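Long-range contacts in homoserine kinase (Listeria monocytogenes, PDB 3HUL), which probably catalyses the ATP-dependent phosphorylation of L-homoserine to O-phospho-L-homoserine in the threonine biosynthesis pathway: residues C155-E165 with P249-A260; N13-C21 with S189-A197. One frame throughout, in Å; residues are numbered along the deposited sequence.

Contact 1. Residues C155-E165 with P249-A260; sequences CALIAFIPKAE and PTVLVFAPRNLA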
loop_
_atom_site.group_PDB
_atom_site.type_symbol
_atom_site.label_atom_id
_atom_site.label_comp_id
_atom_site.label_asym_id
_atom_site.label_seq_id
_atom_site.Cartn_x
_atom_site.Cartn_y
_atom_site.Cartn_z
ATOM N N CYS A 155 4.122 -15.198 -4.455
ATOM C CA CYS A 155 3.979 -15.780 -5.791
ATOM C C CYS A 155 5.259 -16.461 -6.252
ATOM O O CYS A 155 6.342 -15.854 -6.201
ATOM C CB CYS A 155 3.604 -14.706 -6.814
ATOM S SG CYS A 155 3.120 -15.314 -8.454
ATOM N N ALA A 156 5.131 -17.715 -6.692
ATOM C CA ALA A 156 6.172 -18.364 -7.460
ATOM C C ALA A 156 5.730 -18.578 -8.913
ATOM O O ALA A 156 4.549 -18.519 -9.237
ATOM C CB ALA A 156 6.586 -19.680 -6.820
ATOM N N LEU A 157 6.684 -18.776 -9.800
ATOM C CA LEU A 157 6.325 -18.985 -11.197
ATOM C C LEU A 157 6.856 -20.315 -11.737
ATOM O O LEU A 157 7.997 -20.703 -11.476
ATOM C CB LEU A 157 6.819 -17.834 -12.058
ATOM C CG LEU A 157 6.130 -16.484 -11.819
ATOM C CD1 LEU A 157 6.882 -15.705 -10.716
ATOM C CD2 LEU A 157 6.100 -15.719 -13.106
ATOM N N ILE A 158 6.013 -21.020 -12.477
ATOM C CA ILE A 158 6.475 -22.202 -13.173
ATOM C C ILE A 158 6.527 -21.886 -14.654
ATOM O O ILE A 158 5.514 -21.575 -15.268
ATOM C CB ILE A 158 5.586 -23.437 -12.896
ATOM C CG1 ILE A 158 5.851 -23.986 -11.490
ATOM C CG2 ILE A 158 5.855 -24.516 -13.911
ATOM C CD1 ILE A 158 4.990 -23.371 -10.419
ATOM N N ALA A 159 7.725 -21.966 -15.213
ATOM C CA ALA A 159 7.955 -21.601 -16.600
ATOM C C ALA A 159 8.061 -22.851 -17.473
ATOM O O ALA A 159 8.896 -23.733 -17.217
ATOM C CB ALA A 159 9.230 -20.789 -16.708
ATOM N N PHE A 160 7.220 -22.922 -18.495
ATOM C CA PHE A 160 7.426 -23.891 -19.561
ATOM C C PHE A 160 8.295 -23.230 -20.605
ATOM O O PHE A 160 7.820 -22.390 -21.376
ATOM C CB PHE A 160 6.116 -24.262 -20.227
ATOM C CG PHE A 160 5.247 -25.162 -19.423
ATOM C CD1 PHE A 160 5.213 -26.521 -19.690
ATOM C CD2 PHE A 160 4.409 -24.644 -18.425
ATOM C CE1 PHE A 160 4.373 -27.364 -18.978
ATOM C CE2 PHE A 160 3.573 -25.472 -17.705
ATOM C CZ PHE A 160 3.557 -26.842 -17.974
ATOM N N ILE A 161 9.565 -23.604 -20.637
ATOM C CA ILE A 161 10.489 -23.022 -21.583
ATOM C C ILE A 161 10.741 -23.992 -22.761
ATOM O O ILE A 161 11.481 -24.977 -22.603
ATOM C CB ILE A 161 11.787 -22.653 -20.871
ATOM C CG1 ILE A 161 11.485 -21.617 -19.780
ATOM C CG2 ILE A 161 12.845 -22.165 -21.883
ATOM C CD1 ILE A 161 12.591 -21.434 -18.823
ATOM N N PRO A 162 10.104 -23.732 -23.930
ATOM C CA PRO A 162 10.377 -24.574 -25.104
ATOM C C PRO A 162 11.579 -24.031 -25.873
ATOM O O PRO A 162 12.229 -23.068 -25.437
ATOM C CB PRO A 162 9.112 -24.413 -25.946
ATOM C CG PRO A 162 8.676 -22.974 -25.665
ATOM C CD PRO A 162 9.256 -22.578 -24.290
ATOM N N LYS A 163 11.868 -24.663 -27.000
ATOM C CA LYS A 163 12.905 -24.233 -27.931
ATOM C C LYS A 163 12.497 -22.907 -28.546
ATOM O O LYS A 163 11.303 -22.579 -28.570
ATOM C CB LYS A 163 13.031 -25.292 -29.049
ATOM C CG LYS A 163 13.414 -26.698 -28.522
ATOM C CD LYS A 163 14.849 -26.685 -28.046
ATOM C CE LYS A 163 15.371 -28.082 -27.755
ATOM N NZ LYS A 163 16.758 -27.963 -27.234
ATOM N N ALA A 164 13.471 -22.157 -29.059
ATOM C CA ALA A 164 13.171 -20.966 -29.844
ATOM C C ALA A 164 12.130 -21.301 -30.914
ATOM O O ALA A 164 12.087 -22.425 -31.412
ATOM C CB ALA A 164 14.445 -20.390 -30.480
ATOM N N GLU A 165 11.261 -20.342 -31.214
ATOM C CA GLU A 165 10.289 -20.478 -32.305
ATOM C C GLU A 165 11.026 -20.737 -33.635
ATOM O O GLU A 165 12.073 -20.135 -33.911
ATOM C CB GLU A 165 9.438 -19.215 -32.397
ATOM C CG GLU A 165 8.009 -19.394 -32.957
ATOM C CD GLU A 165 7.097 -20.232 -32.074
ATOM O OE1 GLU A 165 6.129 -20.842 -32.614
ATOM O OE2 GLU A 165 7.340 -20.297 -30.850
ATOM N N PRO A 249 7.721 -17.629 -26.706
ATOM C CA PRO A 249 6.792 -18.733 -26.555
ATOM C C PRO A 249 6.668 -19.337 -25.140
ATOM O O PRO A 249 5.809 -20.197 -24.921
ATOM C CB PRO A 249 7.335 -19.781 -27.538
ATOM C CG PRO A 249 8.799 -19.475 -27.670
ATOM C CD PRO A 249 9.053 -18.084 -27.157
ATOM N N THR A 250 7.492 -18.916 -24.178
ATOM C CA THR A 250 7.326 -19.534 -22.857
ATOM C C THR A 250 5.975 -19.194 -22.236
ATOM O O THR A 250 5.398 -18.138 -22.526
ATOM C CB THR A 250 8.519 -19.388 -21.846
ATOM O OG1 THR A 250 8.215 -18.435 -20.821
ATOM C CG2 THR A 250 9.780 -19.099 -22.498
ATOM N N VAL A 251 5.461 -20.146 -21.454
ATOM C CA VAL A 251 4.214 -20.021 -20.725
ATOM C C VAL A 251 4.602 -19.979 -19.248
ATOM O O VAL A 251 5.460 -20.761 -18.785
ATOM C CB VAL A 251 3.250 -21.201 -21.004
ATOM C CG1 VAL A 251 2.002 -21.138 -20.110
ATOM C CG2 VAL A 251 2.811 -21.234 -22.482
ATOM N N LEU A 252 4.025 -19.016 -18.529
ATOM C CA LEU A 252 4.207 -18.923 -17.090
ATOM C C LEU A 252 2.939 -19.274 -16.338
ATOM O O LEU A 252 1.838 -18.860 -16.717
ATOM C CB LEU A 252 4.696 -17.528 -16.666
ATOM C CG LEU A 252 6.054 -17.075 -17.185
ATOM C CD1 LEU A 252 6.198 -15.565 -17.010
ATOM C CD2 LEU A 252 7.232 -17.812 -16.519
ATOM N N VAL A 253 3.113 -20.041 -15.266
ATOM C CA VAL A 253 2.039 -20.372 -14.372
ATOM C C VAL A 253 2.316 -19.569 -13.111
ATOM O O VAL A 253 3.399 -19.629 -12.555
ATOM C CB VAL A 253 2.013 -21.896 -14.043
ATOM C CG1 VAL A 253 1.001 -22.236 -12.920
ATOM C CG2 VAL A 253 1.735 -22.747 -15.321
ATOM N N PHE A 254 1.331 -18.808 -12.662
ATOM C CA PHE A 254 1.499 -18.024 -11.431
ATOM C C PHE A 254 0.808 -18.785 -10.289
ATOM O O PHE A 254 -0.336 -19.178 -10.433
ATOM C CB PHE A 254 0.904 -16.606 -11.606
ATOM C CG PHE A 254 1.635 -15.740 -12.641
ATOM C CD1 PHE A 254 2.497 -14.713 -12.231
ATOM C CD2 PHE A 254 1.445 -15.945 -14.006
ATOM C CE1 PHE A 254 3.191 -13.918 -13.183
ATOM C CE2 PHE A 254 2.108 -15.157 -14.973
ATOM C CZ PHE A 254 2.997 -14.133 -14.553
ATOM N N ALA A 255 1.486 -18.975 -9.165
ATOM C CA ALA A 255 0.944 -19.826 -8.084
ATOM C C ALA A 255 1.404 -19.413 -6.707
ATOM O O ALA A 255 2.494 -18.893 -6.560
ATOM C CB ALA A 255 1.366 -21.300 -8.325
ATOM N N PRO A 256 0.581 -19.671 -5.681
ATOM C CA PRO A 256 1.025 -19.470 -4.304
ATOM C C PRO A 256 2.387 -20.148 -4.108
ATOM O O PRO A 256 2.652 -21.237 -4.692
ATOM C CB PRO A 256 -0.024 -20.210 -3.488
ATOM C CG PRO A 256 -1.246 -20.171 -4.322
ATOM C CD PRO A 256 -0.785 -20.219 -5.747
ATOM N N ARG A 257 3.249 -19.525 -3.313
ATOM C CA ARG A 257 4.567 -20.095 -3.084
ATOM C C ARG A 257 4.580 -21.487 -2.476
ATOM O O ARG A 257 5.462 -22.272 -2.798
ATOM C CB ARG A 257 5.458 -19.194 -2.245
ATOM C CG ARG A 257 6.642 -18.690 -3.039
ATOM C CD ARG A 257 7.866 -18.541 -2.171
ATOM N NE ARG A 257 8.132 -17.128 -1.940
ATOM C CZ ARG A 257 9.306 -16.641 -1.547
ATOM N NH1 ARG A 257 10.327 -17.458 -1.325
ATOM N NH2 ARG A 257 9.453 -15.327 -1.378
ATOM N N ASN A 258 3.630 -21.796 -1.604
ATOM C CA ASN A 258 3.623 -23.113 -0.961
ATOM C C ASN A 258 3.368 -24.226 -1.982
ATOM O O ASN A 258 3.685 -25.360 -1.729
ATOM C CB ASN A 258 2.598 -23.176 0.179
ATOM C CG ASN A 258 1.173 -23.068 -0.316
ATOM O OD1 ASN A 258 0.684 -21.991 -0.628
ATOM N ND2 ASN A 258 0.495 -24.181 -0.367
ATOM N N LEU A 259 2.824 -23.861 -3.140
ATOM C CA LEU A 259 2.455 -24.815 -4.177
ATOM C C LEU A 259 3.542 -25.035 -5.219
ATOM O O LEU A 259 3.421 -25.937 -6.042
ATOM C CB LEU A 259 1.204 -24.345 -4.908
ATOM C CG LEU A 259 -0.189 -24.694 -4.407
ATOM C CD1 LEU A 259 -1.194 -24.152 -5.399
ATOM C CD2 LEU A 259 -0.349 -26.235 -4.253
ATOM N N ALA A 260 4.580 -24.206 -5.206
ATOM C CA ALA A 260 5.601 -24.218 -6.261
ATOM C C ALA A 260 6.137 -25.622 -6.605
ATOM O O ALA A 260 6.058 -26.066 -7.756
ATOM C CB ALA A 260 6.768 -23.282 -5.882
#
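Ile158 sits beside Val253 at the middle of an antiparallel ladder, the central strand pair of the four-stranded sheet in this GHMP kinase's C-terminal half. The strand order and the helices 227-235 and 260-268 make this half ferredoxin-like. Six backbone hydrogen bonds join the strands, two in each of the pairs Ala156-Ala255, Ile158-Val253 and Phe160-Val251; Val253 N to Ile158 O is 2.8 Å with an angle of 156° at the hydrogen. On the face that carries these residues, Ile158 CB lies 4.1 Å from Val253 CB. Leu263 and Leu267 of helix 260-268 cover Ile158, while Ile230 of helix 227-235 covers Val253. Ala156 closes one end of this face: its methyl CB is 3.7 Å from Ala260 CB, where helix 260-268 starts, and 3.9 Å from Arg257 CG. Past the other end of the ladder, in the loops, Pro249, entered through a cis peptide, puts CB 3.9 Å from Pro162 CG, the two rings meeting at a slant. Glu165, bent at chi2, slides past it with OE2 3.4 Å from Pro249 CB, and that oxygen takes its hydrogen bond from Gln222 NE2. Thr250 and Pro162 O meet Arg84, which is predicted to bind ATP. On the opposite face Leu157 has CG anti to its carbonyl carbon (chi1 -68°) and lies side by side with Phe254. Leu157 CD2 hangs over the Phe254 ring, 3.9 Å from the centroid in a CH-pi contact, whereas Cys155 SG reaches the edge of that ring, 5.2 Å from its centroid.

Contact 2. Residues N13-C21 with S189-A197; sequences NLGPGFDSC and SIANVMIAA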
loop_
_atom_site.group_PDB
_atom_site.type_symbol
_atom_site.label_atom_id
_atom_site.label_comp_id
_atom_site.label_asym_id
_atom_site.label_seq_id
_atom_site.Cartn_x
_atom_site.Cartn_y
_atom_site.Cartn_z
ATOM N N ASN A 13 4.266 -7.513 -20.508
ATOM C CA ASN A 13 2.950 -7.634 -21.118
ATOM C C ASN A 13 2.081 -8.500 -20.205
ATOM O O ASN A 13 1.330 -9.359 -20.672
ATOM C CB ASN A 13 3.085 -8.219 -22.552
ATOM C CG ASN A 13 1.764 -8.230 -23.328
ATOM O OD1 ASN A 13 1.545 -9.078 -24.210
ATOM N ND2 ASN A 13 0.878 -7.296 -23.007
ATOM N N LEU A 14 2.225 -8.273 -18.898
ATOM C CA LEU A 14 1.457 -8.969 -17.869
ATOM C C LEU A 14 -0.022 -8.657 -18.026
ATOM O O LEU A 14 -0.442 -7.512 -17.845
ATOM C CB LEU A 14 1.899 -8.545 -16.462
ATOM C CG LEU A 14 2.864 -9.360 -15.584
ATOM C CD1 LEU A 14 2.649 -8.932 -14.121
ATOM C CD2 LEU A 14 2.671 -10.873 -15.705
ATOM N N GLY A 15 -0.802 -9.677 -18.378
ATOM C CA GLY A 15 -2.205 -9.497 -18.707
ATOM C C GLY A 15 -2.426 -8.489 -19.828
ATOM O O GLY A 15 -1.653 -8.442 -20.792
ATOM N N PRO A 16 -3.466 -7.642 -19.687
ATOM C CA PRO A 16 -3.635 -6.605 -20.664
ATOM C C PRO A 16 -2.756 -5.397 -20.356
ATOM O O PRO A 16 -2.955 -4.345 -20.959
ATOM C CB PRO A 16 -5.127 -6.264 -20.554
ATOM C CG PRO A 16 -5.690 -7.210 -19.527
ATOM C CD PRO A 16 -4.524 -7.564 -18.676
ATOM N N GLY A 17 -1.756 -5.549 -19.481
ATOM C CA GLY A 17 -0.751 -4.489 -19.272
ATOM C C GLY A 17 0.257 -4.361 -20.414
ATOM O O GLY A 17 1.475 -4.295 -20.195
ATOM N N PHE A 18 -0.268 -4.303 -21.644
ATOM C CA PHE A 18 0.544 -4.252 -22.852
ATOM C C PHE A 18 1.498 -3.069 -22.879
ATOM O O PHE A 18 1.080 -1.918 -22.679
ATOM C CB PHE A 18 -0.344 -4.283 -24.104
ATOM C CG PHE A 18 0.423 -4.573 -25.367
ATOM C CD1 PHE A 18 0.769 -5.893 -25.704
ATOM C CD2 PHE A 18 0.834 -3.536 -26.197
ATOM C CE1 PHE A 18 1.498 -6.170 -26.877
ATOM C CE2 PHE A 18 1.569 -3.801 -27.362
ATOM C CZ PHE A 18 1.893 -5.117 -27.708
ATOM N N ASP A 19 2.784 -3.348 -23.109
ATOM C CA ASP A 19 3.821 -2.308 -23.063
ATOM C C ASP A 19 3.811 -1.501 -21.734
ATOM O O ASP A 19 4.214 -0.318 -21.690
ATOM C CB ASP A 19 3.733 -1.360 -24.275
ATOM C CG ASP A 19 4.309 -1.967 -25.560
ATOM O OD1 ASP A 19 4.812 -3.122 -25.551
ATOM O OD2 ASP A 19 4.261 -1.265 -26.598
ATOM N N SER A 20 3.358 -2.139 -20.656
ATOM C CA SER A 20 3.178 -1.432 -19.408
ATOM C C SER A 20 3.672 -2.182 -18.173
ATOM O O SER A 20 4.492 -1.651 -17.409
ATOM C CB SER A 20 1.720 -1.015 -19.246
ATOM O OG SER A 20 1.553 -0.355 -18.004
ATOM N N CYS A 21 3.154 -3.390 -17.957
ATOM C CA CYS A 21 3.467 -4.136 -16.748
ATOM C C CYS A 21 4.489 -5.247 -17.014
ATOM O O CYS A 21 4.396 -5.994 -18.007
ATOM C CB CYS A 21 2.182 -4.734 -16.140
ATOM S SG CYS A 21 0.917 -3.488 -15.714
ATOM N N SER A 189 -9.517 -1.198 -18.687
ATOM C CA SER A 189 -10.192 -1.395 -17.403
ATOM C C SER A 189 -9.801 -2.723 -16.786
ATOM O O SER A 189 -9.697 -2.833 -15.576
ATOM C CB SER A 189 -11.713 -1.257 -17.549
ATOM O OG SER A 189 -12.234 -2.332 -18.309
ATOM N N ILE A 190 -9.503 -3.713 -17.618
ATOM C CA ILE A 190 -9.054 -5.026 -17.123
ATOM C C ILE A 190 -7.642 -4.999 -16.511
ATOM O O ILE A 190 -7.370 -5.661 -15.498
ATOM C CB ILE A 190 -9.150 -6.089 -18.261
ATOM C CG1 ILE A 190 -10.610 -6.237 -18.732
ATOM C CG2 ILE A 190 -8.533 -7.448 -17.836
ATOM C CD1 ILE A 190 -11.631 -6.566 -17.622
ATOM N N ALA A 191 -6.727 -4.260 -17.147
ATOM C CA ALA A 191 -5.400 -4.085 -16.580
ATOM C C ALA A 191 -5.504 -3.267 -15.267
ATOM O O ALA A 191 -4.859 -3.591 -14.282
ATOM C CB ALA A 191 -4.490 -3.405 -17.590
ATOM N N ASN A 192 -6.322 -2.220 -15.273
ATOM C CA ASN A 192 -6.580 -1.407 -14.063
ATOM C C ASN A 192 -7.015 -2.295 -12.898
ATOM O O ASN A 192 -6.467 -2.205 -11.808
ATOM C CB ASN A 192 -7.684 -0.387 -14.298
ATOM C CG ASN A 192 -7.336 0.649 -15.323
ATOM O OD1 ASN A 192 -6.190 0.763 -15.767
ATOM N ND2 ASN A 192 -8.333 1.467 -15.684
ATOM N N VAL A 193 -7.998 -3.156 -13.144
ATOM C CA VAL A 193 -8.495 -4.073 -12.126
ATOM C C VAL A 193 -7.407 -5.059 -11.662
ATOM O O VAL A 193 -7.234 -5.287 -10.459
ATOM C CB VAL A 193 -9.787 -4.810 -12.599
ATOM C CG1 VAL A 193 -10.185 -5.907 -11.593
ATOM C CG2 VAL A 193 -10.924 -3.811 -12.732
ATOM N N MET A 194 -6.642 -5.596 -12.613
ATOM C CA MET A 194 -5.534 -6.511 -12.315
ATOM C C MET A 194 -4.580 -5.824 -11.352
ATOM O O MET A 194 -4.238 -6.394 -10.314
ATOM C CB MET A 194 -4.785 -6.905 -13.585
ATOM C CG MET A 194 -3.559 -7.822 -13.367
ATOM S SD MET A 194 -2.578 -8.193 -14.867
ATOM C CE MET A 194 -1.657 -6.677 -15.095
ATOM N N ILE A 195 -4.156 -4.601 -11.683
ATOM C CA ILE A 195 -3.247 -3.851 -10.813
ATOM C C ILE A 195 -3.876 -3.601 -9.422
ATOM O O ILE A 195 -3.271 -3.869 -8.394
ATOM C CB ILE A 195 -2.822 -2.494 -11.461
ATOM C CG1 ILE A 195 -1.954 -2.719 -12.706
ATOM C CG2 ILE A 195 -2.117 -1.622 -10.470
ATOM C CD1 ILE A 195 -2.008 -1.542 -13.716
ATOM N N ALA A 196 -5.105 -3.108 -9.391
ATOM C CA ALA A 196 -5.772 -2.870 -8.115
ATOM C C ALA A 196 -5.908 -4.158 -7.268
ATOM O O ALA A 196 -5.771 -4.127 -6.044
ATOM C CB ALA A 196 -7.129 -2.255 -8.348
ATOM N N ALA A 197 -6.157 -5.288 -7.917
ATOM C CA ALA A 197 -6.365 -6.548 -7.191
ATOM C C ALA A 197 -5.086 -7.067 -6.590
ATOM O O ALA A 197 -5.097 -7.635 -5.480
ATOM C CB ALA A 197 -7.045 -7.631 -8.115
#
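The Pro16 ring meets helix 181-198 with its CG corner, crossing Ile190 at about a right angle; Pro16 CG to Ile190 CG2 is 3.3 Å, a closer approach than two carbons normally make. The loop's other ring, Phe18, leads away from the helix toward the third subunit: Asp19 OD1 lies 3.8 Å above one of its faces, offset toward the rim, and Phe181 of the third subunit meets the ring with planes at about 80°. Pro16 CB also rests 4.2 Å from Ala191 CB, while Pro16 O turns to Trp215 NE1 for a hydrogen bond. Leu14 to Gly17 form a type II' beta turn, closed by Gly17 N to Leu14 O at 2.9 Å, in the loop that joins strands 3-12 and 21-25 of the large mixed sheet. Gly17 O then accepts from both Ser20 N and Cys21 N, which folds the second half of the loop back on itself. Met194 is the long arm of the helix. It runs out extended through chi1 and chi2, then bends at chi3 (77°), which lays its methyl under the turn: Met194 CE is 3.1 Å from Leu14 O, and Met194 SD is 4.1 Å from Gly15 CA. There are no hydrogen bonds between loop and helix. Ser20 OG bonds to Asn192 of the third subunit, and Asn192 in turn to Ser20 of that subunit, so both segments border that interface. Cys21 SG touches two helix side chains at once, Met194 CE at 4.1 Å and Ile195 CD1 at 4.0 Å.

The centres of the two contacts lie 19 Å apart, and their segments alternate along the chain: 13-21, 155-165, 189-197, 249-260. Contact 1 lies within the four-stranded antiparallel sheet; contact 2 packs a loop of the large mixed sheet on helix 181-198, which comes after strand 156-161 and the short strand 178-180. The chain therefore passes back and forth between the two regions. They touch directly where Phe254 CZ comes 3.5 Å from Leu14 CD2, so at Phe254 the side of the sheet away from helices 227-235 and 260-268 meets the loop. Contact 1 borders the second subunit through Pro256, Asn258 and Leu259, whereas contact 2 borders the third.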